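Local coordinates for protein alanine racemase (Oenococcus oeni PSU-1, PDB 3HUR) that belongs to the alanine racemase family, two-domain proteins that pair a TIM-barrel-like N-terminal domain with a beta-rich C-terminal domain, at residues L123-I129 with L157-Y163; F180-L184 with H212-I218; I84-W90 with D102-P108. All coordinates share one frame; numbering follows the deposited sequence.

Contact 1: L123-I129 with L157-Y163; sequences LKVSLAI and LDLFSVY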
loop_
_atom_site.group_PDB
_atom_site.type_symbol
_atom_site.label_atom_id
_atom_site.label_comp_id
_atom_site.label_asym_id
_atom_site.label_seq_id
_atom_site.Cartn_x
_atom_site.Cartn_y
_atom_site.Cartn_z
ATOM N N LEU A 123 -16.157 2.670 46.396
ATOM C CA LEU A 123 -15.246 2.451 45.277
ATOM C C LEU A 123 -15.133 0.965 45.035
ATOM O O LEU A 123 -14.714 0.220 45.936
ATOM C CB LEU A 123 -13.851 3.003 45.588
ATOM C CG LEU A 123 -12.795 2.865 44.478
ATOM C CD1 LEU A 123 -13.178 3.693 43.230
ATOM C CD2 LEU A 123 -11.405 3.260 44.964
ATOM N N LYS A 124 -15.492 0.536 43.822
ATOM C CA LYS A 124 -15.422 -0.882 43.455
ATOM C C LYS A 124 -14.081 -1.140 42.756
ATOM O O LYS A 124 -13.726 -0.421 41.810
ATOM C CB LYS A 124 -16.550 -1.254 42.522
ATOM C CG LYS A 124 -17.909 -0.824 43.011
ATOM C CD LYS A 124 -18.994 -1.342 42.096
ATOM C CE LYS A 124 -20.343 -1.268 42.709
ATOM N NZ LYS A 124 -21.160 -2.313 42.035
ATOM N N VAL A 125 -13.362 -2.162 43.235
ATOM C CA VAL A 125 -11.979 -2.385 42.891
ATOM C C VAL A 125 -11.788 -3.825 42.507
ATOM O O VAL A 125 -12.558 -4.667 42.933
ATOM C CB VAL A 125 -11.032 -2.031 44.060
ATOM C CG1 VAL A 125 -11.105 -0.526 44.378
ATOM C CG2 VAL A 125 -11.332 -2.887 45.287
ATOM N N SER A 126 -10.786 -4.095 41.684
ATOM C CA SER A 126 -10.468 -5.431 41.243
ATOM C C SER A 126 -9.018 -5.674 41.503
ATOM O O SER A 126 -8.185 -4.833 41.247
ATOM C CB SER A 126 -10.684 -5.622 39.736
ATOM O OG SER A 126 -12.043 -5.840 39.454
ATOM N N LEU A 127 -8.710 -6.873 41.934
ATOM C CA LEU A 127 -7.383 -7.185 42.352
ATOM C C LEU A 127 -6.811 -8.106 41.303
ATOM O O LEU A 127 -7.347 -9.183 41.022
ATOM C CB LEU A 127 -7.487 -7.866 43.697
ATOM C CG LEU A 127 -6.236 -8.052 44.513
ATOM C CD1 LEU A 127 -5.698 -6.715 44.958
ATOM C CD2 LEU A 127 -6.695 -8.893 45.696
ATOM N N ALA A 128 -5.735 -7.654 40.686
ATOM C CA ALA A 128 -5.192 -8.328 39.532
ATOM C C ALA A 128 -4.041 -9.168 40.002
ATOM O O ALA A 128 -3.143 -8.667 40.665
ATOM C CB ALA A 128 -4.722 -7.314 38.502
ATOM N N ILE A 129 -4.068 -10.441 39.652
ATOM C CA ILE A 129 -2.999 -11.323 39.998
ATOM C C ILE A 129 -2.026 -11.498 38.844
ATOM O O ILE A 129 -2.322 -12.145 37.864
ATOM C CB ILE A 129 -3.541 -12.717 40.430
ATOM C CG1 ILE A 129 -4.634 -12.572 41.509
ATOM C CG2 ILE A 129 -2.399 -13.584 40.898
ATOM C CD1 ILE A 129 -4.283 -11.642 42.613
ATOM N N LEU A 157 -14.388 0.186 50.223
ATOM C CA LEU A 157 -13.855 -0.606 49.106
ATOM C C LEU A 157 -14.706 -1.840 48.892
ATOM O O LEU A 157 -14.964 -2.585 49.807
ATOM C CB LEU A 157 -12.403 -1.021 49.334
ATOM C CG LEU A 157 -11.436 0.162 49.386
ATOM C CD1 LEU A 157 -10.020 -0.326 49.752
ATOM C CD2 LEU A 157 -11.451 0.930 48.035
ATOM N N ASP A 158 -15.143 -2.058 47.672
ATOM C CA ASP A 158 -15.949 -3.202 47.379
ATOM C C ASP A 158 -15.181 -4.020 46.361
ATOM O O ASP A 158 -14.988 -3.587 45.252
ATOM C CB ASP A 158 -17.276 -2.736 46.838
ATOM C CG ASP A 158 -18.110 -3.847 46.357
ATOM O OD1 ASP A 158 -17.671 -4.995 46.505
ATOM O OD2 ASP A 158 -19.201 -3.569 45.812
ATOM N N LEU A 159 -14.719 -5.193 46.761
ATOM C CA LEU A 159 -13.948 -6.045 45.898
ATOM C C LEU A 159 -14.874 -6.683 44.866
ATOM O O LEU A 159 -15.759 -7.449 45.199
ATOM C CB LEU A 159 -13.273 -7.105 46.728
ATOM C CG LEU A 159 -12.257 -7.977 46.029
ATOM C CD1 LEU A 159 -11.200 -7.152 45.340
ATOM C CD2 LEU A 159 -11.639 -8.915 47.082
ATOM N N PHE A 160 -14.655 -6.332 43.601
ATOM C CA PHE A 160 -15.516 -6.728 42.521
ATOM C C PHE A 160 -15.029 -8.017 41.948
ATOM O O PHE A 160 -15.823 -8.836 41.510
ATOM C CB PHE A 160 -15.510 -5.639 41.423
ATOM C CG PHE A 160 -16.407 -5.947 40.279
ATOM C CD1 PHE A 160 -15.912 -6.534 39.126
ATOM C CD2 PHE A 160 -17.760 -5.704 40.366
ATOM C CE1 PHE A 160 -16.757 -6.853 38.076
ATOM C CE2 PHE A 160 -18.618 -6.017 39.312
ATOM C CZ PHE A 160 -18.107 -6.586 38.164
ATOM N N SER A 161 -13.714 -8.188 41.906
ATOM C CA SER A 161 -13.110 -9.379 41.296
ATOM C C SER A 161 -11.695 -9.538 41.784
ATOM O O SER A 161 -11.025 -8.542 42.080
ATOM C CB SER A 161 -13.074 -9.279 39.745
ATOM O OG SER A 161 -13.332 -10.535 39.103
ATOM N N VAL A 162 -11.242 -10.788 41.838
ATOM C CA VAL A 162 -9.841 -11.106 41.945
ATOM C C VAL A 162 -9.592 -11.913 40.709
ATOM O O VAL A 162 -10.269 -12.936 40.490
ATOM C CB VAL A 162 -9.505 -11.973 43.178
ATOM C CG1 VAL A 162 -8.012 -12.313 43.182
ATOM C CG2 VAL A 162 -9.923 -11.266 44.446
ATOM N N TYR A 163 -8.636 -11.469 39.890
ATOM C CA TYR A 163 -8.610 -11.917 38.505
ATOM C C TYR A 163 -7.220 -12.023 37.902
ATOM O O TYR A 163 -6.276 -11.393 38.366
ATOM C CB TYR A 163 -9.472 -10.972 37.639
ATOM C CG TYR A 163 -8.785 -9.689 37.272
ATOM C CD1 TYR A 163 -8.668 -8.677 38.186
ATOM C CD2 TYR A 163 -8.194 -9.520 36.027
ATOM C CE1 TYR A 163 -7.985 -7.521 37.900
ATOM C CE2 TYR A 163 -7.529 -8.339 35.707
ATOM C CZ TYR A 163 -7.443 -7.333 36.653
ATOM O OH TYR A 163 -6.775 -6.149 36.379
#

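Contact 2: F180-L184 with H212-I218; sequences FEEQL and HHDDPRI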
loop_
_atom_site.group_PDB
_atom_site.type_symbol
_atom_site.label_atom_id
_atom_site.label_comp_id
_atom_site.label_asym_id
_atom_site.label_seq_id
_atom_site.Cartn_x
_atom_site.Cartn_y
_atom_site.Cartn_z
ATOM N N PHE A 180 1.068 -22.231 30.137
ATOM C CA PHE A 180 -0.225 -22.319 30.734
ATOM C C PHE A 180 -0.107 -22.946 32.122
ATOM O O PHE A 180 -0.625 -22.380 33.068
ATOM C CB PHE A 180 -1.179 -23.095 29.834
ATOM C CG PHE A 180 -2.588 -23.086 30.300
ATOM C CD1 PHE A 180 -3.494 -22.181 29.765
ATOM C CD2 PHE A 180 -3.026 -24.019 31.244
ATOM C CE1 PHE A 180 -4.812 -22.172 30.173
ATOM C CE2 PHE A 180 -4.342 -24.037 31.662
ATOM C CZ PHE A 180 -5.249 -23.092 31.130
ATOM N N GLU A 181 0.592 -24.076 32.267
ATOM C CA GLU A 181 0.668 -24.736 33.583
ATOM C C GLU A 181 1.366 -23.824 34.553
ATOM O O GLU A 181 0.930 -23.690 35.692
ATOM C CB GLU A 181 1.389 -26.104 33.550
ATOM C CG GLU A 181 0.613 -27.219 32.818
ATOM C CD GLU A 181 -0.792 -27.417 33.365
ATOM O OE1 GLU A 181 -1.742 -27.581 32.560
ATOM O OE2 GLU A 181 -0.937 -27.404 34.614
ATOM N N GLU A 182 2.440 -23.191 34.107
ATOM C CA GLU A 182 3.210 -22.323 34.982
ATOM C C GLU A 182 2.325 -21.212 35.531
ATOM O O GLU A 182 2.321 -20.948 36.743
ATOM C CB GLU A 182 4.390 -21.734 34.228
ATOM C CG GLU A 182 5.307 -20.883 35.049
ATOM C CD GLU A 182 6.514 -20.353 34.243
ATOM O OE1 GLU A 182 6.843 -20.912 33.153
ATOM O OE2 GLU A 182 7.144 -19.373 34.713
ATOM N N GLN A 183 1.543 -20.586 34.655
ATOM C CA GLN A 183 0.645 -19.518 35.087
ATOM C C GLN A 183 -0.400 -20.036 36.085
ATOM O O GLN A 183 -0.676 -19.396 37.110
ATOM C CB GLN A 183 -0.048 -18.874 33.879
ATOM C CG GLN A 183 0.861 -18.005 32.996
ATOM C CD GLN A 183 0.082 -17.038 32.098
ATOM O OE1 GLN A 183 -0.509 -17.424 31.080
ATOM N NE2 GLN A 183 0.080 -15.786 32.488
ATOM N N LEU A 184 -0.988 -21.188 35.792
ATOM C CA LEU A 184 -1.954 -21.786 36.711
ATOM C C LEU A 184 -1.303 -22.128 38.079
ATOM O O LEU A 184 -1.933 -21.981 39.128
ATOM C CB LEU A 184 -2.549 -23.029 36.079
ATOM C CG LEU A 184 -3.725 -23.683 36.790
ATOM C CD1 LEU A 184 -4.833 -22.642 37.060
ATOM C CD2 LEU A 184 -4.223 -24.889 35.963
ATOM N N HIS A 212 -10.536 -24.542 27.102
ATOM C CA HIS A 212 -10.260 -25.117 28.402
ATOM C C HIS A 212 -11.512 -25.168 29.272
ATOM O O HIS A 212 -11.442 -25.070 30.500
ATOM C CB HIS A 212 -9.253 -24.270 29.156
ATOM C CG HIS A 212 -7.899 -24.198 28.535
ATOM N ND1 HIS A 212 -7.643 -23.492 27.381
ATOM C CD2 HIS A 212 -6.705 -24.675 28.962
ATOM C CE1 HIS A 212 -6.350 -23.561 27.112
ATOM N NE2 HIS A 212 -5.761 -24.272 28.057
ATOM N N HIS A 213 -12.679 -25.322 28.663
ATOM C CA HIS A 213 -13.906 -25.324 29.462
ATOM C C HIS A 213 -14.090 -26.572 30.347
ATOM O O HIS A 213 -14.971 -26.589 31.207
ATOM C CB HIS A 213 -15.125 -25.128 28.580
ATOM C CG HIS A 213 -15.473 -26.312 27.757
ATOM N ND1 HIS A 213 -16.780 -26.717 27.578
ATOM C CD2 HIS A 213 -14.706 -27.161 27.029
ATOM C CE1 HIS A 213 -16.799 -27.781 26.793
ATOM N NE2 HIS A 213 -15.554 -28.070 26.442
ATOM N N ASP A 214 -13.293 -27.609 30.124
ATOM C CA ASP A 214 -13.475 -28.850 30.879
ATOM C C ASP A 214 -12.425 -29.038 31.951
ATOM O O ASP A 214 -12.464 -30.011 32.681
ATOM C CB ASP A 214 -13.442 -30.041 29.927
ATOM C CG ASP A 214 -14.727 -30.191 29.136
ATOM O OD1 ASP A 214 -15.783 -29.686 29.596
ATOM O OD2 ASP A 214 -14.684 -30.830 28.055
ATOM N N ASP A 215 -11.481 -28.122 32.038
ATOM C CA ASP A 215 -10.495 -28.158 33.078
ATOM C C ASP A 215 -11.084 -27.586 34.378
ATOM O O ASP A 215 -11.291 -26.366 34.499
ATOM C CB ASP A 215 -9.269 -27.371 32.649
ATOM C CG ASP A 215 -8.107 -27.515 33.618
ATOM O OD1 ASP A 215 -8.275 -28.144 34.695
ATOM O OD2 ASP A 215 -7.020 -26.972 33.305
ATOM N N PRO A 216 -11.331 -28.458 35.375
ATOM C CA PRO A 216 -11.918 -28.030 36.663
ATOM C C PRO A 216 -11.048 -27.078 37.456
ATOM O O PRO A 216 -11.522 -26.457 38.398
ATOM C CB PRO A 216 -12.062 -29.333 37.431
ATOM C CG PRO A 216 -12.105 -30.398 36.378
ATOM C CD PRO A 216 -11.202 -29.919 35.293
ATOM N N ARG A 217 -9.777 -26.974 37.092
ATOM C CA ARG A 217 -8.863 -26.102 37.805
ATOM C C ARG A 217 -9.102 -24.626 37.470
ATOM O O ARG A 217 -8.598 -23.723 38.175
ATOM C CB ARG A 217 -7.427 -26.456 37.437
ATOM C CG ARG A 217 -6.911 -27.829 37.945
ATOM C CD ARG A 217 -5.483 -28.110 37.450
ATOM N NE ARG A 217 -5.441 -28.285 36.004
ATOM C CZ ARG A 217 -4.340 -28.263 35.256
ATOM N NH1 ARG A 217 -3.160 -28.080 35.800
ATOM N NH2 ARG A 217 -4.427 -28.408 33.932
ATOM N N ILE A 218 -9.810 -24.383 36.364
ATOM C CA ILE A 218 -10.136 -23.027 35.955
ATOM C C ILE A 218 -11.505 -22.685 36.538
ATOM O O ILE A 218 -12.472 -23.432 36.366
ATOM C CB ILE A 218 -10.180 -22.869 34.408
ATOM C CG1 ILE A 218 -8.915 -23.419 33.733
ATOM C CG2 ILE A 218 -10.322 -21.428 34.030
ATOM C CD1 ILE A 218 -7.652 -22.666 34.073
#

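Contact 3: I84-W90 with D102-P108; sequences IWVLGAW and DIVITIP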
loop_
_atom_site.group_PDB
_atom_site.type_symbol
_atom_site.label_atom_id
_atom_site.label_comp_id
_atom_site.label_asym_id
_atom_site.label_seq_id
_atom_site.Cartn_x
_atom_site.Cartn_y
_atom_site.Cartn_z
ATOM N N ILE A 84 -19.532 -1.158 35.020
ATOM C CA ILE A 84 -18.527 -1.020 33.998
ATOM C C ILE A 84 -17.197 -0.924 34.652
ATOM O O ILE A 84 -17.042 -0.270 35.675
ATOM C CB ILE A 84 -18.717 0.276 33.166
ATOM C CG1 ILE A 84 -19.955 0.155 32.278
ATOM C CG2 ILE A 84 -17.501 0.521 32.297
ATOM C CD1 ILE A 84 -20.719 1.412 32.110
ATOM N N TRP A 85 -16.223 -1.543 34.019
ATOM C CA TRP A 85 -14.913 -1.689 34.601
ATOM C C TRP A 85 -13.954 -1.211 33.547
ATOM O O TRP A 85 -13.925 -1.733 32.448
ATOM C CB TRP A 85 -14.735 -3.179 34.928
ATOM C CG TRP A 85 -13.398 -3.667 35.355
ATOM C CD1 TRP A 85 -12.259 -2.938 35.590
ATOM C CD2 TRP A 85 -13.075 -5.027 35.658
ATOM N NE1 TRP A 85 -11.241 -3.787 35.972
ATOM C CE2 TRP A 85 -11.736 -5.069 36.030
ATOM C CE3 TRP A 85 -13.799 -6.220 35.609
ATOM C CZ2 TRP A 85 -11.101 -6.247 36.361
ATOM C CZ3 TRP A 85 -13.165 -7.388 35.934
ATOM C CH2 TRP A 85 -11.831 -7.394 36.311
ATOM N N VAL A 86 -13.190 -0.194 33.886
ATOM C CA VAL A 86 -12.224 0.390 32.993
ATOM C C VAL A 86 -10.845 -0.160 33.321
ATOM O O VAL A 86 -10.459 -0.203 34.474
ATOM C CB VAL A 86 -12.286 1.923 33.116
ATOM C CG1 VAL A 86 -11.226 2.609 32.191
ATOM C CG2 VAL A 86 -13.689 2.364 32.775
ATOM N N LEU A 87 -10.080 -0.553 32.305
ATOM C CA LEU A 87 -8.986 -1.488 32.544
ATOM C C LEU A 87 -7.655 -0.926 33.015
ATOM O O LEU A 87 -6.918 -1.648 33.777
ATOM C CB LEU A 87 -8.761 -2.419 31.354
ATOM C CG LEU A 87 -9.685 -3.632 31.358
ATOM C CD1 LEU A 87 -9.330 -4.557 30.202
ATOM C CD2 LEU A 87 -9.585 -4.380 32.677
ATOM N N GLY A 88 -7.313 0.292 32.604
ATOM C CA GLY A 88 -5.975 0.803 32.905
ATOM C C GLY A 88 -6.030 2.167 33.534
ATOM O O GLY A 88 -5.106 2.969 33.383
ATOM N N ALA A 89 -7.108 2.448 34.243
ATOM C CA ALA A 89 -7.283 3.744 34.822
ATOM C C ALA A 89 -7.417 3.603 36.359
ATOM O O ALA A 89 -8.167 2.769 36.854
ATOM C CB ALA A 89 -8.502 4.423 34.209
ATOM N N TRP A 90 -6.651 4.403 37.091
ATOM C CA TRP A 90 -6.669 4.373 38.528
ATOM C C TRP A 90 -6.082 5.624 39.147
ATOM O O TRP A 90 -5.571 5.566 40.252
ATOM C CB TRP A 90 -5.942 3.107 39.039
ATOM C CG TRP A 90 -4.597 2.946 38.497
ATOM C CD1 TRP A 90 -3.521 3.724 38.769
ATOM C CD2 TRP A 90 -4.153 1.946 37.580
ATOM N NE1 TRP A 90 -2.427 3.279 38.056
ATOM C CE2 TRP A 90 -2.794 2.184 37.326
ATOM C CE3 TRP A 90 -4.777 0.887 36.936
ATOM C CZ2 TRP A 90 -2.041 1.396 36.462
ATOM C CZ3 TRP A 90 -4.039 0.101 36.062
ATOM C CH2 TRP A 90 -2.683 0.363 35.829
ATOM N N ASP A 102 -20.304 4.539 39.002
ATOM C CA ASP A 102 -20.301 3.100 39.290
ATOM C C ASP A 102 -19.356 2.357 38.353
ATOM O O ASP A 102 -19.768 1.430 37.617
ATOM C CB ASP A 102 -21.702 2.523 39.133
ATOM C CG ASP A 102 -21.767 1.051 39.527
ATOM O OD1 ASP A 102 -20.985 0.685 40.455
ATOM O OD2 ASP A 102 -22.586 0.259 38.941
ATOM N N ILE A 103 -18.105 2.801 38.345
ATOM C CA ILE A 103 -17.095 2.212 37.513
ATOM C C ILE A 103 -16.112 1.452 38.365
ATOM O O ILE A 103 -15.547 2.012 39.314
ATOM C CB ILE A 103 -16.310 3.298 36.725
ATOM C CG1 ILE A 103 -17.260 4.047 35.780
ATOM C CG2 ILE A 103 -15.126 2.677 35.979
ATOM C CD1 ILE A 103 -16.569 5.094 34.948
ATOM N N VAL A 104 -15.905 0.185 38.017
ATOM C CA VAL A 104 -14.925 -0.630 38.681
ATOM C C VAL A 104 -13.556 -0.278 38.165
ATOM O O VAL A 104 -13.387 -0.109 36.984
ATOM C CB VAL A 104 -15.155 -2.122 38.386
ATOM C CG1 VAL A 104 -14.032 -2.976 39.003
ATOM C CG2 VAL A 104 -16.519 -2.561 38.858
ATOM N N ILE A 105 -12.558 -0.218 39.035
ATOM C CA ILE A 105 -11.174 0.006 38.612
ATOM C C ILE A 105 -10.253 -1.111 39.132
ATOM O O ILE A 105 -10.616 -1.857 40.038
ATOM C CB ILE A 105 -10.650 1.396 39.017
ATOM C CG1 ILE A 105 -10.451 1.529 40.530
ATOM C CG2 ILE A 105 -11.603 2.514 38.503
ATOM C CD1 ILE A 105 -9.844 2.861 40.906
ATOM N N THR A 106 -9.091 -1.247 38.490
ATOM C CA THR A 106 -8.103 -2.246 38.828
ATOM C C THR A 106 -7.171 -1.696 39.915
ATOM O O THR A 106 -6.830 -0.519 39.913
ATOM C CB THR A 106 -7.279 -2.697 37.596
ATOM O OG1 THR A 106 -7.930 -3.783 36.930
ATOM C CG2 THR A 106 -5.932 -3.178 38.001
ATOM N N ILE A 107 -6.808 -2.556 40.865
ATOM C CA ILE A 107 -5.816 -2.206 41.837
ATOM C C ILE A 107 -4.490 -2.621 41.233
ATOM O O ILE A 107 -4.280 -3.801 40.938
ATOM C CB ILE A 107 -5.985 -2.934 43.171
ATOM C CG1 ILE A 107 -7.369 -2.682 43.757
ATOM C CG2 ILE A 107 -4.916 -2.428 44.119
ATOM C CD1 ILE A 107 -7.594 -3.294 45.132
ATOM N N PRO A 108 -3.590 -1.660 41.048
ATOM C CA PRO A 108 -2.399 -1.948 40.293
ATOM C C PRO A 108 -1.215 -2.413 41.114
ATOM O O PRO A 108 -0.310 -3.047 40.556
ATOM C CB PRO A 108 -2.079 -0.588 39.666
ATOM C CG PRO A 108 -2.476 0.354 40.698
ATOM C CD PRO A 108 -3.751 -0.216 41.253
HETATM O O HOH W 1 -8.559 0.511 36.097
#

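Contact 1: L123-I129 with L157-Y163
Strands 123-128 and 157-163 are the parallel pair of a beta-alpha-beta unit, linked through helix 141-153, and near the C-terminal end of the pair the ring of Tyr-163 leans obliquely against Ala-128. With chi1 at 79°, Tyr-163 CG sits between its own backbone N and carbonyl carbon, which carries the ring toward the neighbouring strand until CZ lies 3.3 Å from Ala-128 CB, a close contact. The small alanine suits a place beside a ring. The phenol OH goes on to bond Thr-106. Six backbone bonds join the strands, among them Phe-160 N to Val-125 O at 2.8 Å. The next rung is Leu-127 N to Ser-161 O (2.9 Å), a slip of one residue at Phe-160 consistent with a beta bulge. In this barrel-like parallel sheet Ser-126, Ser-161 and Tyr-163 share one face, where the small serines suit the crowding by Trp-85. Leu-123, Val-125, Leu-127, Leu-157, Leu-159 and Val-162 make the other face aliphatic; there Leu-123 CD2 runs alongside Leu-157 CD2 (3.9 Å). Just past the strand end, Ile-129 CG1 crosses Val-162 CG1 at 3.8 Å. Lys-124 and Asp-158 lie side by side, yet Lys-124 NZ and Asp-158 OD2, 4.4 Å apart, are too distant for a salt bridge.

Contact 2: F180-L184 with H212-I218
The Phe-180 ring carries the imidazole of His-212 on one face, in an offset stack with centroids 4.1 Å apart and planes at 16°, while Asp-215 OD2 lies near the plane at its edge. The guanidinium of Arg-217 is the second flat group: Leu-184 CD2 rests over one of its faces, 3.4 Å from CZ, and two carboxylates meet its edge. Glu-181 is gripped end-on, Arg-217 NH1 reaching OE2 at 2.6 Å and NH2 reaching OE1 at 3.1 Å. Both oxygens offer their syn lone pairs, and the carboxylate of Glu-181 and the guanidinium of Arg-217 are nearly coplanar. A bend at chi2 of -55° turns the Glu-181 carboxylate toward the arginine. The contact fastens helix 174-191, which follows a strand of the barrel, to the loop between helix 206-211 and strand 222-223. In that loop Asp-215 OD1 forms an Asx turn with Arg-217 N (3.1 Å) and also takes NE of the same residue, here through its syn lone pair. Shared between two acids, the arginine probably keeps its charge and its guanidinium is held against rotation. Ile-218 CD1 touches Phe-180 CZ at 3.8 Å and Leu-184 CD1 at 4.1 Å, and both aliphatic side chains also touch Phe-166, which stacks on Phe-180.

Contact 3: I84-W90 with D102-P108
Trp-85 lays its indole over Val-104, whose CG1 makes a CH-pi contact 3.9 Å from the centroid of the five-membered ring and 15° off its normal. Leu-87 CD2 covers the opposite face, so the large flat side chain is sandwiched by aliphatics. Trp-85 and Val-104 are paired side by side on neighbouring parallel strands, 84-86 and 103-107, their side chains on the same face, in a beta-alpha-beta unit whose helix 95-100 ends in a Schellman motif at Asp-102, where positive phi is needed. Val-104 bonds both ways, its N to Ile-84 O (2.6 Å) and its O to Val-86 N (3.1 Å). Toward helix 69-77, Val-86 CG2 meets Ile-103 CG2 at 3.5 Å, and both side chains pack on Ala-72. Beyond Val-86 the chains diverge, and a water takes over from direct pairing, donating to Val-86 O and Ala-89 O and accepting from Thr-106 N (3.0 Å). Trp-85 NE1 points along its ring plane to Thr-106 OG1 in a weak bond of 3.4 Å; that hydroxyl has a stronger partner in Tyr-163. Trp-90, which also packs on Leu-3 of the second subunit, has Gly-88 O over one indole face and the compact Pro-108 over the other, a CH-pi contact with Pro-108 CB 3.7 Å from Trp-90 CE2.

How the contacts relate
Along the chain the contacts come in series: contact 3 closes before contact 1 opens, and contact 1 before contact 2. Contacts 3 and 1 are two beta-alpha-beta units of one parallel sheet, joined by the crossover through helix 110-114, in the order 84-86, 103-107, 123-128, 157-163, with centres 9 Å apart. They touch directly, since strands 103-107 and 123-128 are neighbours: Ser-126 O approaches Ile-107 N at 2.7 Å, a probable hydrogen bond. Contact 2 lies on the outer layer, its centre about 22 Å from that of contact 1 and 25 Å from that of contact 3, without touching either. Helix 174-191 follows strand 157-163, so the chain passes from the barrel wall of contact 1 to its surrounding helices at contact 2.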